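Local coordinates for nucleoside phosphorylase, putative (Trypanosoma brucei, PDB 3BJE), which acts as a homodimeric uridine phosphorylase, which splits uridine with phosphate into uracil and ribose 1-phosphate, at residues G169-S174 with E294-C299. Numbering follows the deposited sequence.
Sequences GMDNTS and ETSAIC. With R1P (1-O-phosphono-alpha-D-ribofuranose), chain C.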
ATOM      1  N   GLY A 169      -0.576  -3.942  14.625  1.00 14.76           N
ATOM      2  CA  GLY A 169      -1.082  -3.252  13.450  1.00 15.23           C
ATOM      3  C   GLY A 169      -1.260  -1.788  13.755  1.00 15.43           C
ATOM      4  O   GLY A 169      -2.210  -1.405  14.416  1.00 15.73           O
ATOM      5  N   MET A 170      -0.326  -0.968  13.287  1.00 14.56           N
ATOM      6  CA  MET A 170      -0.481   0.486  13.341  1.00 13.62           C
ATOM      7  C   MET A 170      -1.253   1.005  12.115  1.00 13.47           C
ATOM      8  O   MET A 170      -1.686   2.151  12.084  1.00 13.67           O
ATOM      9  CB  MET A 170       0.876   1.166  13.443  1.00 14.93           C
ATOM     10  CG  MET A 170       1.742   0.613  14.578  1.00 15.20           C
ATOM     11  SD  MET A 170       3.288   1.504  14.840  1.00 15.51           S
ATOM     12  CE  MET A 170       4.110   1.178  13.264  1.00 17.14           C
ATOM     13  N   ASP A 171      -1.328   0.166  11.092  1.00 14.71           N
ATOM     14  CA  ASP A 171      -2.169   0.372   9.941  1.00 13.57           C
ATOM     15  C   ASP A 171      -3.629   0.155  10.353  1.00 13.54           C
ATOM     16  O   ASP A 171      -3.910  -0.166  11.519  1.00 15.68           O
ATOM     17  CB  ASP A 171      -1.791  -0.655   8.891  1.00 12.90           C
ATOM     18  CG  ASP A 171      -2.034  -2.072   9.381  1.00 15.46           C
ATOM     19  OD1 ASP A 171      -1.306  -2.554  10.292  1.00 14.70           O
ATOM     20  OD2 ASP A 171      -3.012  -2.696   8.890  1.00 16.48           O
ATOM     21  N   ASN A 172      -4.564   0.291   9.400  1.00 12.78           N
ATOM     22  CA  ASN A 172      -5.982   0.022   9.679  1.00 13.32           C
ATOM     23  C   ASN A 172      -6.644  -0.997   8.762  1.00 14.38           C
ATOM     24  O   ASN A 172      -7.846  -1.188   8.802  1.00 14.74           O
ATOM     25  CB  ASN A 172      -6.825   1.308   9.754  1.00 13.92           C
ATOM     26  CG  ASN A 172      -7.364   1.783   8.411  1.00 13.03           C
ATOM     27  OD1 ASN A 172      -6.865   1.384   7.359  1.00 13.99           O
ATOM     28  ND2 ASN A 172      -8.378   2.684   8.450  1.00 12.99           N
ATOM     29  N   THR A 173      -5.850  -1.727   7.992  1.00 14.73           N
ATOM     30  CA  THR A 173      -6.429  -2.578   6.965  1.00 13.31           C
ATOM     31  C   THR A 173      -7.331  -3.635   7.598  1.00 13.87           C
ATOM     32  O   THR A 173      -8.472  -3.850   7.164  1.00 15.03           O
ATOM     33  CB  THR A 173      -5.321  -3.172   6.089  1.00 16.11           C
ATOM     34  OG1 THR A 173      -4.789  -2.112   5.280  1.00 14.99           O
ATOM     35  CG2 THR A 173      -5.855  -4.312   5.185  1.00 18.67           C
ATOM     36  N   SER A 174      -6.837  -4.280   8.653  1.00 13.54           N
ATOM     37  CA  SER A 174      -7.626  -5.307   9.334  1.00 14.02           C
ATOM     38  C   SER A 174      -8.808  -4.756  10.122  1.00 15.61           C
ATOM     39  O   SER A 174      -9.682  -5.514  10.512  1.00 14.33           O
ATOM     40  CB  SER A 174      -6.739  -6.182  10.229  1.00 15.30           C
ATOM     41  OG  SER A 174      -5.659  -6.736   9.464  1.00 15.93           O
ATOM     42  N   GLU A 294       4.044  -4.773   6.187  1.00 17.82           N
ATOM     43  CA  GLU A 294       3.141  -5.860   5.750  1.00 17.27           C
ATOM     44  C   GLU A 294       2.676  -6.873   6.796  1.00 17.76           C
ATOM     45  O   GLU A 294       1.631  -7.497   6.621  1.00 19.79           O
ATOM     46  CB  GLU A 294       3.801  -6.635   4.595  1.00 20.23           C
ATOM     47  CG  GLU A 294       3.942  -5.817   3.304  1.00 20.25           C
ATOM     48  CD  GLU A 294       5.296  -5.129   3.140  1.00 21.62           C
ATOM     49  OE1 GLU A 294       6.316  -5.661   3.603  1.00 29.02           O
ATOM     50  OE2 GLU A 294       5.366  -4.025   2.519  1.00 19.90           O
ATOM     51  N   THR A 295       3.439  -7.048   7.867  1.00 18.07           N
ATOM     52  CA  THR A 295       3.310  -8.257   8.675  1.00 16.99           C
ATOM     53  C   THR A 295       2.001  -8.354   9.451  1.00 17.60           C
ATOM     54  O   THR A 295       1.420  -9.426   9.541  1.00 19.52           O
ATOM     55  CB  THR A 295       4.550  -8.413   9.594  1.00 17.37           C
ATOM     56  OG1 THR A 295       5.677  -8.693   8.769  1.00 19.88           O
ATOM     57  CG2 THR A 295       4.383  -9.561  10.588  1.00 19.30           C
ATOM     58  N   SER A 296       1.538  -7.247  10.035  1.00 17.31           N
ATOM     59  CA  SER A 296       0.312  -7.269  10.822  1.00 17.18           C
ATOM     60  C   SER A 296      -0.848  -7.889  10.037  1.00 18.21           C
ATOM     61  O   SER A 296      -1.522  -8.793  10.547  1.00 18.52           O
ATOM     62  CB  SER A 296      -0.080  -5.853  11.245  1.00 19.24           C
ATOM     63  OG  SER A 296      -0.211  -5.013  10.110  1.00 17.60           O
ATOM     64  N   ALA A 297      -1.076  -7.430   8.798  1.00 17.13           N
ATOM     65  CA  ALA A 297      -2.205  -7.926   7.977  1.00 16.72           C
ATOM     66  C   ALA A 297      -1.959  -9.358   7.492  1.00 17.29           C
ATOM     67  O   ALA A 297      -2.887 -10.156   7.365  1.00 18.16           O
ATOM     68  CB  ALA A 297      -2.472  -7.011   6.769  1.00 19.55           C
ATOM     69  N   ILE A 298      -0.720  -9.692   7.181  1.00 18.67           N
ATOM     70  CA  ILE A 298      -0.414 -11.073   6.827  1.00 15.90           C
ATOM     71  C   ILE A 298      -0.843 -11.984   7.943  1.00 16.71           C
ATOM     72  O   ILE A 298      -1.484 -13.009   7.717  1.00 17.47           O
ATOM     73  CB  ILE A 298       1.097 -11.270   6.588  1.00 16.55           C
ATOM     74  CG1 ILE A 298       1.502 -10.596   5.294  1.00 17.61           C
ATOM     75  CG2 ILE A 298       1.476 -12.758   6.556  1.00 20.02           C
ATOM     76  CD1 ILE A 298       3.023 -10.530   5.111  1.00 17.54           C
ATOM     77  N   CYS A 299      -0.424 -11.658   9.170  1.00 18.69           N
ATOM     78  CA  CYS A 299      -0.769 -12.487  10.316  1.00 17.50           C
ATOM     79  C   CYS A 299      -2.284 -12.526  10.583  1.00 15.59           C
ATOM     80  O   CYS A 299      -2.873 -13.586  10.813  1.00 16.54           O
ATOM     81  CB  CYS A 299      -0.020 -12.003  11.551  1.00 18.22           C
ATOM     82  SG  CYS A 299       1.756 -12.353  11.470  1.00 20.02           S
TER
HETATM   83  C5  R1P C 401       9.757  -0.340   2.248  1.00 22.94           C
HETATM   84  O5  R1P C 401      11.067   0.037   1.798  1.00 20.82           O
HETATM   85  C4  R1P C 401       9.494  -1.806   1.958  1.00 21.45           C
HETATM   86  O4  R1P C 401      10.564  -2.640   2.436  1.00 28.06           O
HETATM   87  C1  R1P C 401      10.076  -3.594   3.386  1.00 27.13           C
HETATM   88  C2  R1P C 401       8.788  -2.942   3.917  1.00 24.34           C
HETATM   89  O2  R1P C 401       7.869  -3.802   4.631  1.00 19.17           O
HETATM   90  C3  R1P C 401       8.232  -2.304   2.641  1.00 21.59           C
HETATM   91  O3  R1P C 401       7.592  -3.261   1.780  1.00 20.92           O
HETATM   92  O1  R1P C 401       9.904  -4.941   2.832  1.00 24.69           O
HETATM   93  P   R1P C 401      10.342  -5.503   1.380  1.00 24.37           P
HETATM   94  O1P R1P C 401       9.429  -4.653   0.485  1.00 24.46           O
HETATM   95  O2P R1P C 401       9.958  -6.972   1.429  1.00 25.15           O
HETATM   96  O3P R1P C 401      11.789  -5.220   1.138  1.00 25.49           O
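S296 OG, at the start of helix 295-305, is held by D171 and by Y207 OH. It gives a short hydrogen bond to D171 OD1 (2.7 Å). It comes from above the carboxylate plane, 41° out of it. D171 OD2 accepts from the backbone N of T173 (3.1 Å) on its anti side, tilted 28° out of the carboxylate plane, which closes an Asx turn. Y207 OH also bonds to D171 OD2, so one tyrosine bridges the acid and the serine. With chi1 at 62°, D171 CG lies between its own N and carbonyl carbon, and the acid faces the helix. D171 and S296 are both buried. Beside the bond, G169 CA packs against S296 CB at 3.6 Å, a close fit at a glycine. S174 OG rests over A297 CA at 3.9 Å.

E294, at the N-cap position, points away from the loop. The ribose O3 of R1P gives a hydrogen bond to E294 OE2, modelled very short. The loop also reaches the second subunit, where S248 bonds to N172 and T173. The contact thus joins the dimer-interface loop after strand 161-169 to the helix that follows the ribose-binding glutamate of the nucleoside phosphorylase active site.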